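Local structure of L-asparaginase 1 (Escherichia coli, 6NXC) at residues B[318-322]-B[323-327]; B[343-346]-B[347-350]. The protein hydrolyses L-asparagine to L-aspartate and ammonium as a homotetrameric cytoplasmic enzyme that asparagine itself activates allosterically. The protein carries 1 engineered substitution. One frame throughout, in Å; residues are numbered along the deposited sequence.

Contact 1: B[318-322]-B[323-327]; sequences ADMTV and EATLT. With ASN (asparagine), chain O.
M320 and T325 meet where the loop after strand 315-316 turns into helix 322-333, with the methionine chain curled round the threonine hydroxyl. Its CB starts 3.3 Å from T325 OG1, CG passes a little farther off, and SD lies 3.8 Å from the same oxygen. A bend at the last torsion (chi3 -70°) then swings CE back to 3.5 Å from T325 OG1, so a flexible, unbranched chain suits this place. The hydroxyl it shelters is not left without a partner: T325 OG1 donates to T321 O at 2.9 Å. T325 N donates to T321 O as well, also at 2.9 Å, and the two donors come from opposite faces of the carbonyl plane, giving one buried oxygen two bonds.

T321 is the N-cap of the helix. With OG1 tucked between its own backbone N and carbonyl carbon (chi1 62°), the hydroxyl accepts from A324 N at 2.9 Å and satisfies an amide of the first turn. That turn also holds the bound asparagine of the allosteric site. V322 N points almost straight at the ligand, donating to its OD1 at 2.8 Å (174° at the hydrogen), while V322 CG2 lies against the ligand. From the next residue, E323 OE2 takes the ligand's ND2 at 2.5 Å, a very short distance best read with caution. The engineered A182 lies beside the E323 side chain, and R260 NE, C293 O and T291 O are also hydrogen-bonded to the ligand.

A backbone N-H for the amide oxygen and a carboxylate for the amide nitrogen are the partners expected for a carboxamide, if the short contact is taken at face value. Aspartate, with oxygens at both positions, would probably fit less well, consistent with a site that senses the substrate rather than the product.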
ATOM      1  N   ALA B 318     -21.408   1.652  13.339  1.00 18.61           N
ATOM      2  CA  ALA B 318     -20.175   0.863  13.446  1.00 16.13           C
ATOM      3  C   ALA B 318     -19.295   1.229  12.232  1.00 15.82           C
ATOM      4  O   ALA B 318     -19.075   2.467  12.012  1.00 15.66           O
ATOM      5  CB  ALA B 318     -20.500  -0.624  13.624  1.00 19.31           C
ATOM      6  N   ASP B 319     -18.751   0.242  11.534  1.00 15.09           N
ATOM      7  CA  ASP B 319     -17.811   0.473  10.391  1.00 15.03           C
ATOM      8  C   ASP B 319     -18.564   0.230   9.064  1.00 16.18           C
ATOM      9  O   ASP B 319     -17.893  -0.042   8.108  1.00 17.99           O
ATOM     10  CB  ASP B 319     -16.625  -0.464  10.538  1.00 16.95           C
ATOM     11  CG  ASP B 319     -16.921  -1.953  10.661  1.00 19.55           C
ATOM     12  OD1 ASP B 319     -18.066  -2.363  11.088  1.00 23.36           O
ATOM     13  OD2 ASP B 319     -15.931  -2.733  10.503  1.00 20.05           O
ATOM     14  N   MET B 320     -19.902   0.355   8.995  1.00 13.11           N
ATOM     15  CA  MET B 320     -20.598   0.180   7.698  1.00 13.28           C
ATOM     16  C   MET B 320     -20.230   1.275   6.714  1.00 14.14           C
ATOM     17  O   MET B 320     -20.142   2.472   7.077  1.00 13.69           O
ATOM     18  CB  MET B 320     -22.112   0.145   7.858  1.00 14.69           C
ATOM     19  CG  MET B 320     -22.533  -1.066   8.581  1.00 18.16           C
ATOM     20  SD  MET B 320     -24.401  -1.292   8.526  1.00 19.79           S
ATOM     21  CE  MET B 320     -24.906   0.056   9.572  1.00 20.73           C
ATOM     22  N   THR B 321     -20.195   0.870   5.461  1.00 14.54           N
ATOM     23  CA  THR B 321     -20.129   1.808   4.320  1.00 17.29           C
ATOM     24  C   THR B 321     -21.518   2.447   4.143  1.00 15.71           C
ATOM     25  O   THR B 321     -22.595   1.997   4.635  1.00 16.56           O
ATOM     26  CB  THR B 321     -19.764   1.037   3.049  1.00 15.95           C
ATOM     27  OG1 THR B 321     -20.850   0.100   2.878  1.00 13.90           O
ATOM     28  CG2 THR B 321     -18.450   0.269   3.135  1.00 16.43           C
ATOM     29  N   VAL B 322     -21.566   3.566   3.446  1.00 14.80           N
ATOM     30  CA  VAL B 322     -22.842   4.195   3.072  1.00 15.19           C
ATOM     31  C   VAL B 322     -23.642   3.277   2.175  1.00 14.92           C
ATOM     32  O   VAL B 322     -24.863   3.118   2.361  1.00 16.13           O
ATOM     33  CB  VAL B 322     -22.570   5.507   2.321  1.00 16.94           C
ATOM     34  CG1 VAL B 322     -23.835   6.085   1.706  1.00 22.99           C
ATOM     35  CG2 VAL B 322     -21.923   6.495   3.249  1.00 20.03           C
ATOM     36  N   GLU B 323     -22.919   2.539   1.314  1.00 15.34           N
ATOM     37  CA  GLU B 323     -23.568   1.565   0.405  1.00 15.49           C
ATOM     38  C   GLU B 323     -24.316   0.525   1.249  1.00 15.82           C
ATOM     39  O   GLU B 323     -25.448   0.175   0.903  1.00 15.01           O
ATOM     40  CB  GLU B 323     -22.517   0.911  -0.527  1.00 14.36           C
ATOM     41  CG  GLU B 323     -21.952   1.931  -1.480  1.00 18.39           C
ATOM     42  CD  GLU B 323     -20.677   2.642  -1.020  1.00 20.17           C
ATOM     43  OE1 GLU B 323     -19.894   3.036  -1.949  1.00 20.31           O
ATOM     44  OE2 GLU B 323     -20.431   2.880   0.249  1.00 19.02           O
ATOM     45  N   ALA B 324     -23.638  -0.051   2.214  1.00 13.24           N
ATOM     46  CA  ALA B 324     -24.260  -1.090   3.030  1.00 16.31           C
ATOM     47  C   ALA B 324     -25.414  -0.478   3.861  1.00 14.94           C
ATOM     48  O   ALA B 324     -26.467  -1.121   4.095  1.00 15.62           O
ATOM     49  CB  ALA B 324     -23.252  -1.763   3.916  1.00 16.32           C
ATOM     50  N   THR B 325     -25.168   0.678   4.478  1.00 13.87           N
ATOM     51  CA  THR B 325     -26.197   1.335   5.336  1.00 15.54           C
ATOM     52  C   THR B 325     -27.498   1.691   4.539  1.00 13.51           C
ATOM     53  O   THR B 325     -28.653   1.431   5.002  1.00 15.37           O
ATOM     54  CB  THR B 325     -25.608   2.594   5.997  1.00 14.00           C
ATOM     55  OG1 THR B 325     -24.490   2.099   6.765  1.00 17.68           O
ATOM     56  CG2 THR B 325     -26.625   3.250   6.896  1.00 15.01           C
ATOM     57  N   LEU B 326     -27.371   2.313   3.364  1.00 15.72           N
ATOM     58  CA  LEU B 326     -28.475   2.661   2.502  1.00 16.74           C
ATOM     59  C   LEU B 326     -29.275   1.390   2.205  1.00 17.39           C
ATOM     60  O   LEU B 326     -30.538   1.442   2.321  1.00 16.37           O
ATOM     61  CB  LEU B 326     -27.947   3.343   1.228  1.00 17.77           C
ATOM     62  CG  LEU B 326     -29.080   3.812   0.351  1.00 23.72           C
ATOM     63  CD1 LEU B 326     -29.741   5.048   0.944  1.00 26.06           C
ATOM     64  CD2 LEU B 326     -28.699   4.022  -1.086  1.00 23.54           C
ATOM     65  N   THR B 327     -28.576   0.315   1.731  1.00 16.47           N
ATOM     66  CA  THR B 327     -29.299  -0.861   1.256  1.00 14.75           C
ATOM     67  C   THR B 327     -29.906  -1.548   2.486  1.00 16.09           C
ATOM     68  O   THR B 327     -30.947  -2.081   2.359  1.00 14.71           O
ATOM     69  CB  THR B 327     -28.441  -1.702   0.328  1.00 13.86           C
ATOM     70  OG1 THR B 327     -27.312  -2.081   1.108  1.00 16.27           O
ATOM     71  CG2 THR B 327     -28.033  -0.916  -0.874  1.00 16.84           C
TER
HETATM   72  N   ASN O9102     -17.505   6.202   4.401  1.00 21.20           N
HETATM   73  CA  ASN O9102     -17.169   6.689   2.991  1.00 21.02           C
HETATM   74  C   ASN O9102     -18.306   7.596   2.504  1.00 28.09           C
HETATM   75  O   ASN O9102     -18.947   8.194   3.468  1.00 24.01           O
HETATM   76  CB  ASN O9102     -16.935   5.493   2.056  1.00 22.86           C
HETATM   77  CG  ASN O9102     -18.183   4.659   1.792  1.00 21.02           C
HETATM   78  OD1 ASN O9102     -19.075   4.621   2.618  1.00 18.58           O
HETATM   79  ND2 ASN O9102     -18.318   4.096   0.615  1.00 19.45           N
HETATM   80  OXT ASN O9102     -18.579   7.708   1.212  1.00 25.02           O

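Contact 2: B[343-346]-B[347-350]; sequences RKAM and SQNL
The C-terminal end of helix 339-346 is where K344 and A345 meet S347 and Q348, as the helix gives way to the loop that follows. Q348 N donates to A345 O at 3.0 Å, arriving from above the carbonyl plane, 66° out of it, whereas the bond from S347 N to K344 O is weak and stretched to 3.3 Å. The Q348 side chain folds back along the helix. CG, beside its own backbone N (chi1 -71°), comes 3.3 Å from K344 O, and the extended remainder brings the amide across the last turn. There OE1 faces K344 CE at 3.6 Å and NE2 sits 3.6 Å from A345 CA, so a long side chain with a flat polar end suits this partly exposed edge. With an alanine here, K344 CE and A345 CA would probably lose their cover and the lysine chain would be freer to swing.

S347, short and polar, suits a surface where water completes the helix end. One water donates to R343 O at 2.8 Å and is bonded to S347 OG at 2.7 Å; a second donates to K344 O at 2.6 Å and also bonds S347 OG, so the hydroxyl links two carbonyls of the last turn through solvent.

On the inner side the small A345 fits against L332 and the flexible M346 reaches L329 and L332, all on helix 322-333. K328 of that helix bonds M346 O and Q348 O, a positive charge set at the carbonyl end of helix 339-346, while R343 NH2 is hydrogen-bonded to S281 O, on helix 271-282, and to I285 O, just before strand 286-291.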
ATOM      1  N   ARG B 343     -34.178  -0.002  14.468  1.00 25.09           N
ATOM      2  CA  ARG B 343     -33.068   0.728  15.092  1.00 27.25           C
ATOM      3  C   ARG B 343     -32.118  -0.307  15.639  1.00 29.24           C
ATOM      4  O   ARG B 343     -30.891  -0.092  15.576  1.00 28.44           O
ATOM      5  CB  ARG B 343     -33.534   1.740  16.158  1.00 24.08           C
ATOM      6  CG  ARG B 343     -34.215   2.982  15.588  1.00 26.75           C
ATOM      7  CD  ARG B 343     -34.872   3.880  16.659  1.00 26.74           C
ATOM      8  NE  ARG B 343     -35.347   5.100  16.009  1.00 29.00           N
ATOM      9  CZ  ARG B 343     -36.468   5.758  16.317  1.00 31.93           C
ATOM     10  NH1 ARG B 343     -37.200   5.397  17.358  1.00 31.83           N
ATOM     11  NH2 ARG B 343     -36.797   6.870  15.678  1.00 29.93           N
ATOM     12  N   LYS B 344     -32.652  -1.335  16.306  1.00 27.63           N
ATOM     13  CA  LYS B 344     -31.761  -2.325  16.950  1.00 24.20           C
ATOM     14  C   LYS B 344     -30.989  -3.085  15.852  1.00 28.68           C
ATOM     15  O   LYS B 344     -29.821  -3.410  16.039  1.00 22.68           O
ATOM     16  CB  LYS B 344     -32.599  -3.275  17.822  1.00 31.41           C
ATOM     17  CG  LYS B 344     -31.973  -4.629  18.103  1.00 43.58           C
ATOM     18  CD  LYS B 344     -32.555  -5.332  19.347  1.00 49.69           C
ATOM     19  CE  LYS B 344     -31.498  -6.057  20.157  1.00 53.73           C
ATOM     20  NZ  LYS B 344     -32.119  -6.954  21.159  1.00 67.36           N
ATOM     21  N   ALA B 345     -31.668  -3.461  14.786  1.00 18.74           N
ATOM     22  CA  ALA B 345     -31.121  -4.322  13.720  1.00 19.76           C
ATOM     23  C   ALA B 345     -30.043  -3.525  12.965  1.00 19.71           C
ATOM     24  O   ALA B 345     -29.058  -4.175  12.483  1.00 21.86           O
ATOM     25  CB  ALA B 345     -32.192  -4.737  12.721  1.00 21.50           C
ATOM     26  N   MET B 346     -30.162  -2.218  12.922  1.00 21.40           N
ATOM     27  CA  MET B 346     -29.183  -1.429  12.145  1.00 22.22           C
ATOM     28  C   MET B 346     -27.795  -1.571  12.796  1.00 22.64           C
ATOM     29  O   MET B 346     -26.821  -1.558  12.067  1.00 23.72           O
ATOM     30  CB  MET B 346     -29.588   0.049  12.024  1.00 22.55           C
ATOM     31  CG  MET B 346     -30.596   0.272  10.969  1.00 23.57           C
ATOM     32  SD  MET B 346     -30.117  -0.322   9.330  1.00 23.81           S
ATOM     33  CE  MET B 346     -28.781   0.825   8.965  1.00 20.88           C
ATOM     34  N   SER B 347     -27.654  -1.808  14.089  1.00 24.40           N
ATOM     35  CA  SER B 347     -26.275  -1.970  14.631  1.00 25.65           C
ATOM     36  C   SER B 347     -25.910  -3.450  14.827  1.00 24.67           C
ATOM     37  O   SER B 347     -24.880  -3.739  15.424  1.00 25.79           O
ATOM     38  CB  SER B 347     -26.132  -1.194  15.926  1.00 34.30           C
ATOM     39  OG  SER B 347     -27.053  -1.695  16.861  1.00 34.94           O
ATOM     40  N   GLN B 348     -26.688  -4.380  14.327  1.00 19.82           N
ATOM     41  CA  GLN B 348     -26.480  -5.844  14.449  1.00 20.70           C
ATOM     42  C   GLN B 348     -25.824  -6.320  13.151  1.00 18.61           C
ATOM     43  O   GLN B 348     -26.080  -5.701  12.050  1.00 19.61           O
ATOM     44  CB  GLN B 348     -27.778  -6.585  14.715  1.00 23.45           C
ATOM     45  CG  GLN B 348     -28.411  -6.423  16.089  1.00 34.41           C
ATOM     46  CD  GLN B 348     -29.672  -7.267  16.251  1.00 39.11           C
ATOM     47  OE1 GLN B 348     -30.012  -7.667  17.359  1.00 56.20           O
ATOM     48  NE2 GLN B 348     -30.398  -7.565  15.179  1.00 41.06           N
ATOM     49  N   ASN B 349     -24.910  -7.270  13.210  1.00 22.79           N
ATOM     50  CA  ASN B 349     -24.300  -7.809  11.979  1.00 21.79           C
ATOM     51  C   ASN B 349     -25.267  -8.801  11.362  1.00 21.57           C
ATOM     52  O   ASN B 349     -25.285  -9.974  11.807  1.00 20.43           O
ATOM     53  CB  ASN B 349     -22.950  -8.462  12.291  1.00 19.17           C
ATOM     54  CG  ASN B 349     -22.292  -9.137  11.119  1.00 23.41           C
ATOM     55  OD1 ASN B 349     -22.377  -8.598  10.004  1.00 22.06           O
ATOM     56  ND2 ASN B 349     -21.411 -10.100  11.394  1.00 22.37           N
ATOM     57  N   LEU B 350     -25.953  -8.428  10.283  1.00 18.60           N
ATOM     58  CA  LEU B 350     -26.990  -9.292   9.649  1.00 19.27           C
ATOM     59  C   LEU B 350     -26.376 -10.203   8.579  1.00 22.31           C
ATOM     60  O   LEU B 350     -26.887 -11.345   8.414  1.00 20.04           O
ATOM     61  CB  LEU B 350     -28.093  -8.404   9.047  1.00 22.25           C
ATOM     62  CG  LEU B 350     -28.859  -7.534  10.030  1.00 21.29           C
ATOM     63  CD1 LEU B 350     -30.042  -6.869   9.323  1.00 24.96           C
ATOM     64  CD2 LEU B 350     -29.372  -8.343  11.223  1.00 26.48           C
TER
HETATM   65  O   HOH W   1     -29.019  -0.018  17.655  1.00 39.96           O
HETATM   66  O   HOH W   2     -28.754  -3.881  18.316  1.00 43.32           O

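In the fold
Along the chain, strand 315-316, last of the parallel four-stranded sheet, leads into contact 1, which turns the loop into helix 322-333. That helix runs on to a short connection, helix 339-346 follows, and contact 2 lies where it gives way to the loop after it. The two contacts are in series, neither crossing nor enclosing the other; each closes only a local turn, one at the start and one at the finish of this helix pair. They nevertheless touch: M320 CE lies 3.5 Å from M346 O, and T325 CG2 is 3.8 Å from M346 CE. The methionines thus join the ligand-binding helix start to the end of the second helix, while T325 also packs on the sheet at V288 and I258.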